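Local coordinates for protein potential RNA-dependent RNA polymerase (Human picobirnavirus, PDB 5I62) that synthesises RNA from ribonucleoside triphosphates on an RNA template, serving both transcription and genome replication in a small double-stranded RNA virus, at residues K74-R88 and W186-Q200. Residues are numbered along the deposited sequence; the frame is centred on the assembly and turned at random.
Sequences KKVGPMSVMLPLKER and WRGQEGGPKPTDVKQ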
# COMPACT_ATOMS: atom_id res chain seq x y z
N LYS A 74 4.23 -12.82 -15.87
CA LYS A 74 3.54 -14.00 -15.37
C LYS A 74 2.38 -13.66 -14.44
O LYS A 74 1.55 -14.53 -14.19
CB LYS A 74 4.52 -14.91 -14.63
CG LYS A 74 5.73 -15.33 -15.44
CD LYS A 74 6.66 -16.16 -14.57
CE LYS A 74 7.80 -16.73 -15.38
NZ LYS A 74 8.87 -17.21 -14.46
N LYS A 75 2.31 -12.43 -13.91
CA LYS A 75 1.21 -12.03 -13.04
C LYS A 75 0.07 -11.35 -13.80
O LYS A 75 -1.01 -11.17 -13.23
CB LYS A 75 1.70 -11.08 -11.93
CG LYS A 75 2.82 -11.63 -11.01
CD LYS A 75 2.39 -12.82 -10.17
CE LYS A 75 3.50 -13.21 -9.17
NZ LYS A 75 3.12 -14.33 -8.25
N VAL A 76 0.31 -10.96 -15.05
CA VAL A 76 -0.69 -10.26 -15.84
C VAL A 76 -1.95 -11.11 -15.93
O VAL A 76 -1.90 -12.32 -16.16
CB VAL A 76 -0.12 -9.93 -17.22
CG1 VAL A 76 -1.19 -9.41 -18.14
CG2 VAL A 76 1.01 -8.89 -17.08
N GLY A 77 -3.10 -10.47 -15.70
CA GLY A 77 -4.37 -11.15 -15.77
C GLY A 77 -5.48 -10.36 -15.10
O GLY A 77 -5.36 -9.16 -14.82
N PRO A 78 -6.61 -11.03 -14.84
CA PRO A 78 -7.76 -10.34 -14.25
C PRO A 78 -7.44 -9.76 -12.89
O PRO A 78 -6.52 -10.20 -12.19
CB PRO A 78 -8.82 -11.45 -14.14
CG PRO A 78 -8.40 -12.50 -15.16
CD PRO A 78 -6.88 -12.45 -15.17
N MET A 79 -8.21 -8.73 -12.51
CA MET A 79 -8.16 -8.14 -11.18
C MET A 79 -9.51 -8.04 -10.49
O MET A 79 -9.57 -7.67 -9.32
CB MET A 79 -7.56 -6.73 -11.23
CG MET A 79 -6.27 -6.63 -11.97
SD MET A 79 -5.97 -4.92 -12.46
CE MET A 79 -5.63 -4.20 -10.85
N SER A 80 -10.60 -8.34 -11.18
CA SER A 80 -11.92 -8.05 -10.66
C SER A 80 -12.57 -9.23 -9.94
O SER A 80 -13.61 -9.05 -9.30
CB SER A 80 -12.82 -7.60 -11.80
OG SER A 80 -12.94 -8.65 -12.74
N VAL A 81 -12.02 -10.43 -10.07
CA VAL A 81 -12.71 -11.61 -9.57
C VAL A 81 -12.57 -11.65 -8.06
O VAL A 81 -11.49 -11.90 -7.52
CB VAL A 81 -12.21 -12.90 -10.23
CG1 VAL A 81 -12.92 -14.11 -9.63
CG2 VAL A 81 -12.41 -12.85 -11.74
N MET A 82 -13.68 -11.40 -7.38
CA MET A 82 -13.74 -11.41 -5.93
C MET A 82 -14.43 -12.69 -5.45
O MET A 82 -15.60 -12.93 -5.79
CB MET A 82 -14.49 -10.16 -5.46
CG MET A 82 -14.82 -10.13 -4.00
SD MET A 82 -15.89 -8.71 -3.63
CE MET A 82 -15.87 -8.80 -1.86
N LEU A 83 -13.73 -13.50 -4.67
CA LEU A 83 -14.28 -14.76 -4.23
C LEU A 83 -15.37 -14.54 -3.18
O LEU A 83 -15.37 -13.52 -2.49
CB LEU A 83 -13.19 -15.66 -3.66
CG LEU A 83 -12.06 -16.14 -4.58
CD1 LEU A 83 -11.12 -17.06 -3.83
CD2 LEU A 83 -12.63 -16.86 -5.80
N PRO A 84 -16.30 -15.47 -3.05
CA PRO A 84 -17.31 -15.37 -1.98
C PRO A 84 -16.65 -15.44 -0.61
O PRO A 84 -15.55 -15.98 -0.46
CB PRO A 84 -18.21 -16.60 -2.19
CG PRO A 84 -17.89 -17.11 -3.55
CD PRO A 84 -16.52 -16.63 -3.94
N LEU A 85 -17.37 -14.91 0.38
CA LEU A 85 -16.89 -14.92 1.76
C LEU A 85 -16.50 -16.32 2.22
O LEU A 85 -15.48 -16.52 2.89
CB LEU A 85 -17.98 -14.35 2.68
CG LEU A 85 -17.65 -14.38 4.17
CD1 LEU A 85 -16.44 -13.48 4.50
CD2 LEU A 85 -18.86 -14.00 5.01
N LYS A 86 -17.31 -17.32 1.86
CA LYS A 86 -17.02 -18.71 2.22
C LYS A 86 -15.63 -19.15 1.76
O LYS A 86 -15.05 -20.07 2.35
CB LYS A 86 -18.07 -19.65 1.63
CG LYS A 86 -17.79 -19.97 0.16
CD LYS A 86 -18.67 -21.07 -0.39
CE LYS A 86 -19.53 -20.58 -1.47
NZ LYS A 86 -20.57 -21.55 -1.90
N GLU A 87 -15.07 -18.53 0.71
CA GLU A 87 -13.74 -18.90 0.23
C GLU A 87 -12.63 -17.94 0.67
O GLU A 87 -11.50 -18.06 0.19
CB GLU A 87 -13.75 -19.02 -1.30
CG GLU A 87 -14.81 -19.97 -1.83
CD GLU A 87 -15.10 -19.75 -3.31
OE1 GLU A 87 -16.27 -19.95 -3.73
OE2 GLU A 87 -14.17 -19.36 -4.05
N ARG A 88 -12.95 -17.01 1.57
CA ARG A 88 -12.02 -16.02 2.09
C ARG A 88 -11.81 -16.17 3.59
O ARG A 88 -11.11 -15.34 4.18
CB ARG A 88 -12.52 -14.60 1.77
CG ARG A 88 -12.58 -14.27 0.27
CD ARG A 88 -13.14 -12.88 0.02
NE ARG A 88 -12.30 -11.83 0.60
CZ ARG A 88 -12.75 -10.64 0.98
NH1 ARG A 88 -14.04 -10.33 0.85
NH2 ARG A 88 -11.91 -9.75 1.49
N TRP A 186 -12.31 -5.53 0.44
CA TRP A 186 -11.66 -6.39 -0.54
C TRP A 186 -10.94 -5.54 -1.57
O TRP A 186 -11.42 -4.48 -1.96
CB TRP A 186 -12.68 -7.31 -1.21
CG TRP A 186 -12.11 -8.16 -2.33
CD1 TRP A 186 -11.59 -9.41 -2.22
CD2 TRP A 186 -12.03 -7.81 -3.72
NE1 TRP A 186 -11.18 -9.87 -3.45
CE2 TRP A 186 -11.45 -8.90 -4.39
CE3 TRP A 186 -12.41 -6.68 -4.45
CZ2 TRP A 186 -11.23 -8.90 -5.77
CZ3 TRP A 186 -12.19 -6.68 -5.83
CH2 TRP A 186 -11.61 -7.79 -6.46
N ARG A 187 -9.78 -6.03 -2.01
CA ARG A 187 -9.10 -5.51 -3.19
C ARG A 187 -8.57 -6.68 -4.00
O ARG A 187 -8.03 -7.63 -3.43
CB ARG A 187 -7.93 -4.56 -2.86
CG ARG A 187 -8.33 -3.28 -2.15
CD ARG A 187 -9.26 -2.43 -3.00
NE ARG A 187 -8.65 -2.02 -4.26
CZ ARG A 187 -7.80 -1.00 -4.38
NH1 ARG A 187 -7.46 -0.30 -3.31
NH2 ARG A 187 -7.30 -0.70 -5.57
N GLY A 188 -8.69 -6.59 -5.32
CA GLY A 188 -8.17 -7.60 -6.20
C GLY A 188 -6.82 -7.18 -6.76
O GLY A 188 -6.61 -6.02 -7.09
N GLN A 189 -5.93 -8.15 -6.89
CA GLN A 189 -4.62 -7.90 -7.45
C GLN A 189 -4.28 -9.03 -8.42
O GLN A 189 -4.54 -10.20 -8.15
CB GLN A 189 -3.57 -7.80 -6.33
CG GLN A 189 -2.15 -7.68 -6.79
CD GLN A 189 -1.22 -7.33 -5.64
OE1 GLN A 189 -1.56 -6.53 -4.77
NE2 GLN A 189 -0.04 -7.95 -5.63
N GLU A 190 -3.72 -8.65 -9.57
CA GLU A 190 -3.40 -9.65 -10.58
C GLU A 190 -2.39 -10.64 -10.04
O GLU A 190 -1.40 -10.26 -9.40
CB GLU A 190 -2.89 -8.97 -11.86
CG GLU A 190 -1.59 -8.18 -11.70
CD GLU A 190 -1.84 -6.72 -11.32
OE1 GLU A 190 -2.59 -6.47 -10.35
OE2 GLU A 190 -1.28 -5.83 -12.01
N GLY A 191 -2.64 -11.93 -10.27
CA GLY A 191 -1.71 -12.97 -9.87
C GLY A 191 -1.56 -14.06 -10.92
O GLY A 191 -1.16 -15.18 -10.60
N GLY A 192 -1.87 -13.74 -12.17
CA GLY A 192 -1.84 -14.73 -13.23
C GLY A 192 -3.00 -14.56 -14.19
O GLY A 192 -3.97 -13.83 -13.93
N PRO A 193 -2.93 -15.25 -15.34
CA PRO A 193 -3.88 -14.97 -16.42
C PRO A 193 -5.28 -15.53 -16.21
O PRO A 193 -6.20 -15.13 -16.93
CB PRO A 193 -3.21 -15.61 -17.65
CG PRO A 193 -2.46 -16.77 -17.06
CD PRO A 193 -1.91 -16.23 -15.74
N LYS A 194 -5.49 -16.43 -15.24
CA LYS A 194 -6.81 -17.03 -15.08
C LYS A 194 -7.66 -16.25 -14.08
O LYS A 194 -7.14 -15.55 -13.21
CB LYS A 194 -6.68 -18.47 -14.62
CG LYS A 194 -6.16 -19.39 -15.69
CD LYS A 194 -5.34 -20.47 -15.07
CE LYS A 194 -6.23 -21.54 -14.49
NZ LYS A 194 -6.96 -21.03 -13.30
N PRO A 195 -8.99 -16.37 -14.16
CA PRO A 195 -9.85 -15.72 -13.14
C PRO A 195 -9.60 -16.24 -11.74
O PRO A 195 -9.83 -15.50 -10.77
CB PRO A 195 -11.28 -16.03 -13.62
CG PRO A 195 -11.14 -17.24 -14.50
CD PRO A 195 -9.78 -17.09 -15.17
N THR A 196 -9.12 -17.47 -11.59
CA THR A 196 -8.79 -17.98 -10.26
C THR A 196 -7.41 -17.54 -9.77
O THR A 196 -7.03 -17.89 -8.65
CB THR A 196 -8.88 -19.52 -10.25
OG1 THR A 196 -8.13 -20.04 -11.35
CG2 THR A 196 -10.33 -19.97 -10.38
N ASP A 197 -6.66 -16.78 -10.56
CA ASP A 197 -5.34 -16.30 -10.14
C ASP A 197 -5.41 -14.97 -9.38
O ASP A 197 -4.37 -14.51 -8.88
CB ASP A 197 -4.42 -16.15 -11.35
CG ASP A 197 -4.01 -17.50 -11.95
OD1 ASP A 197 -3.94 -18.50 -11.21
OD2 ASP A 197 -3.72 -17.55 -13.17
N VAL A 198 -6.58 -14.35 -9.27
CA VAL A 198 -6.67 -13.03 -8.66
C VAL A 198 -6.38 -13.14 -7.17
O VAL A 198 -6.97 -13.97 -6.47
CB VAL A 198 -8.06 -12.41 -8.90
CG1 VAL A 198 -8.17 -11.06 -8.20
CG2 VAL A 198 -8.33 -12.27 -10.39
N LYS A 199 -5.45 -12.31 -6.69
CA LYS A 199 -5.10 -12.21 -5.28
C LYS A 199 -6.25 -11.57 -4.52
O LYS A 199 -6.71 -10.49 -4.89
CB LYS A 199 -3.86 -11.34 -5.07
CG LYS A 199 -2.51 -11.92 -5.46
CD LYS A 199 -2.44 -13.40 -5.22
CE LYS A 199 -2.56 -14.13 -6.54
NZ LYS A 199 -2.82 -15.60 -6.41
N GLN A 200 -6.67 -12.20 -3.42
CA GLN A 200 -7.84 -11.75 -2.65
C GLN A 200 -7.36 -10.98 -1.42
O GLN A 200 -7.23 -11.52 -0.33
CB GLN A 200 -8.72 -12.94 -2.28
CG GLN A 200 -9.11 -13.82 -3.46
CD GLN A 200 -10.09 -13.14 -4.40
OE1 GLN A 200 -11.14 -12.66 -3.96
NE2 GLN A 200 -9.76 -13.10 -5.69
O HOH W 1 -4.99 -12.61 -11.76
O HOH W 2 -9.55 -12.29 1.13
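The amide of Gln200 reads the backbone of Val81 to Leu83 with both of its polar atoms. Gln200 NE2 donates almost straight (179°) to Val81 O at 2.8 Å, keeping that acceptor in the amide plane, and spends its other hydrogen on Val198 O in its own segment. Gln200 OE1 accepts Leu83 N at 2.8 Å and Trp186 NE1 as well, the two donors arriving from opposite faces of the amide. Four hydrogen bonds therefore fix the rotation of this group; a bend at chi2 (-70°) turns the amide toward residues 81-83, where Leu83 CG packs on Gln200 CD.

Beside it, Met82 slides along one face of Trp186. Met82 CG makes a CH-pi contact 3.5 Å from the centroid of the Trp186 five-membered ring, almost on the ring normal, and SD follows over the same face as a Met-aromatic contact; Gly188 N backs the opposite face. Arg88 stands its guanidinium nearly upright to the indole (80°), with Trp186 CD1 over its centre. NH2 is taken by Gly185 O, while NE gives its hydrogen to a water that in turn donates to Gln200 O.

At the far end, Gly192 N donates to Lys75 O at 2.9 Å, bent and well above the carbonyl plane. A second water ties the loops together, donating to Pro78 O and Gly192 O and accepting from Gly191 N. Gly77 CA makes a nearly straight CA-H...O contact with Gly192 O, 3.3 Å. Glu190 lays CB and CG against Lys75 O and sends OE2 to a salt bridge with Arg425.

Val198 CG2 touches both Pro78 CB and Val81 CB, and Val81 CG2 packs on Pro195 CB. The whole is an irregular loop, linking helices 63-73 and 89-97, clasped against the strand ends and connecting loop of the antiparallel hairpin 176-189/199-205 in this viral RNA-dependent RNA polymerase.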